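Local coordinates for protein citrate synthase (Mycobacterium tuberculosis, PDB 4TVM) that catalyses the condensation of oxaloacetate with acetyl-CoA and water to give citrate and CoA, a step of the Krebs cycle, at residues A[151-154]-A[158-161]. Sequence-based numbering, arbitrary orientation.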
ATOM      1  N   ALA A 151      -0.155  -2.361  21.175  1.00 55.00           N
ATOM      2  CA  ALA A 151      -1.076  -3.412  20.761  1.00 52.63           C
ATOM      3  C   ALA A 151      -0.964  -3.695  19.287  1.00 52.03           C
ATOM      4  O   ALA A 151      -1.943  -3.579  18.557  1.00 58.48           O
ATOM      5  CB  ALA A 151      -2.515  -3.002  21.090  1.00 53.79           C
ATOM      6  N   LEU A 152       0.221  -4.073  18.837  1.00 47.43           N
ATOM      7  CA  LEU A 152       0.508  -4.142  17.410  1.00 43.77           C
ATOM      8  C   LEU A 152       0.516  -5.560  16.864  1.00 42.62           C
ATOM      9  O   LEU A 152       0.800  -5.762  15.667  1.00 32.81           O
ATOM     10  CB  LEU A 152       1.890  -3.534  17.115  1.00 46.76           C
ATOM     11  CG  LEU A 152       1.991  -2.019  17.091  1.00 45.73           C
ATOM     12  CD1 LEU A 152       3.362  -1.603  16.570  1.00 43.56           C
ATOM     13  CD2 LEU A 152       0.873  -1.432  16.243  1.00 46.21           C
ATOM     14  N   ASP A 153       0.198  -6.543  17.705  1.00 40.11           N
ATOM     15  CA  ASP A 153       0.305  -7.925  17.257  1.00 45.06           C
ATOM     16  C   ASP A 153      -0.901  -8.319  16.364  1.00 51.13           C
ATOM     17  O   ASP A 153      -2.064  -8.377  16.829  1.00 45.13           O
ATOM     18  CB  ASP A 153       0.464  -8.837  18.463  1.00 45.94           C
ATOM     19  CG  ASP A 153       0.621 -10.278  18.089  1.00 48.34           C
ATOM     20  OD1 ASP A 153       0.441 -10.645  16.890  1.00 45.97           O
ATOM     21  OD2 ASP A 153       0.856 -11.052  19.043  1.00 50.09           O
ATOM     22  N   PRO A 154      -0.634  -8.576  15.067  1.00 52.56           N
ATOM     23  CA  PRO A 154      -1.740  -8.878  14.168  1.00 57.22           C
ATOM     24  C   PRO A 154      -2.463 -10.145  14.571  1.00 57.84           C
ATOM     25  O   PRO A 154      -3.649 -10.259  14.343  1.00 56.21           O
ATOM     26  CB  PRO A 154      -1.068  -9.078  12.802  1.00 58.92           C
ATOM     27  CG  PRO A 154       0.321  -8.619  12.948  1.00 59.92           C
ATOM     28  CD  PRO A 154       0.670  -8.708  14.401  1.00 56.54           C
ATOM     29  N   GLY A 158      -7.785  -8.608  20.620  1.00 60.91           N
ATOM     30  CA  GLY A 158      -7.887  -7.863  21.841  1.00 59.59           C
ATOM     31  C   GLY A 158      -6.895  -6.749  21.634  1.00 56.42           C
ATOM     32  O   GLY A 158      -7.151  -5.602  21.993  1.00 55.12           O
ATOM     33  N   GLN A 159      -5.755  -7.098  21.055  1.00 52.09           N
ATOM     34  CA  GLN A 159      -4.837  -6.109  20.532  1.00 50.78           C
ATOM     35  C   GLN A 159      -5.380  -5.521  19.248  1.00 45.71           C
ATOM     36  O   GLN A 159      -5.389  -4.310  19.067  1.00 40.52           O
ATOM     37  CB  GLN A 159      -3.442  -6.702  20.339  1.00 52.56           C
ATOM     38  CG  GLN A 159      -2.531  -6.268  21.474  1.00 55.41           C
ATOM     39  CD  GLN A 159      -1.142  -6.860  21.403  1.00 59.66           C
ATOM     40  OE1 GLN A 159      -0.405  -6.671  20.432  1.00 57.68           O
ATOM     41  NE2 GLN A 159      -0.777  -7.611  22.433  1.00 63.51           N
ATOM     42  N   VAL A 160      -5.868  -6.376  18.369  1.00 42.31           N
ATOM     43  CA  VAL A 160      -6.535  -5.916  17.160  1.00 38.59           C
ATOM     44  C   VAL A 160      -7.747  -5.066  17.529  1.00 41.82           C
ATOM     45  O   VAL A 160      -8.085  -4.083  16.869  1.00 37.65           O
ATOM     46  CB  VAL A 160      -7.030  -7.107  16.376  1.00 37.33           C
ATOM     47  CG1 VAL A 160      -7.943  -6.671  15.253  1.00 36.95           C
ATOM     48  CG2 VAL A 160      -5.838  -7.872  15.812  1.00 41.20           C
ATOM     49  N   GLU A 161      -8.394  -5.472  18.602  1.00 39.93           N
ATOM     50  CA  GLU A 161      -9.555  -4.800  19.067  1.00 45.38           C
ATOM     51  C   GLU A 161      -9.223  -3.392  19.539  1.00 44.95           C
ATOM     52  O   GLU A 161      -9.935  -2.453  19.255  1.00 47.29           O
ATOM     53  CB  GLU A 161     -10.121  -5.590  20.237  1.00 50.35           C
ATOM     54  CG  GLU A 161     -11.560  -5.293  20.479  1.00 58.50           C
ATOM     55  CD  GLU A 161     -12.417  -5.752  19.317  1.00 64.54           C
ATOM     56  OE1 GLU A 161     -12.790  -6.944  19.278  1.00 63.54           O
ATOM     57  OE2 GLU A 161     -12.696  -4.916  18.433  1.00 72.03           O
TER
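Q159 reaches from the first turn of helix 159-182 back to the loop that leads into it, and its amide oxygen OE1 accepts a hydrogen bond from D153 N (N to OE1 2.8 Å). The bond is fairly straight (N-H...O 156°), with the donor tilted 18° from the carbonyl plane. On the way the aliphatic part of Q159 lies against A151, with Q159 CD 3.5 Å from A151 CA. An extended chi2 (177°) carries the amide past A151 to D153. The backbone N of L152 is also near OE1, at a poor angle for bonding. V160 CG2 lies against the P154 carbonyl, 3.6 Å from P154 O, a nonpolar contact. The contact lies where the loop between helix 133-147 and helix 159-182 enters the second helix, in the largely helical citrate synthase fold, away from the oxaloacetate pocket. G158 holds the N-cap position, and D156 OD2 accepts the N-H of Q159. D153 turns its carboxylate to the intervening residues, where OD1 takes the N-H of M155. Beyond this shell, V160 packs on W399 and R400 of helix 383-403, P154 touches H403 of the same helix, and A151 rests on L162 and R166.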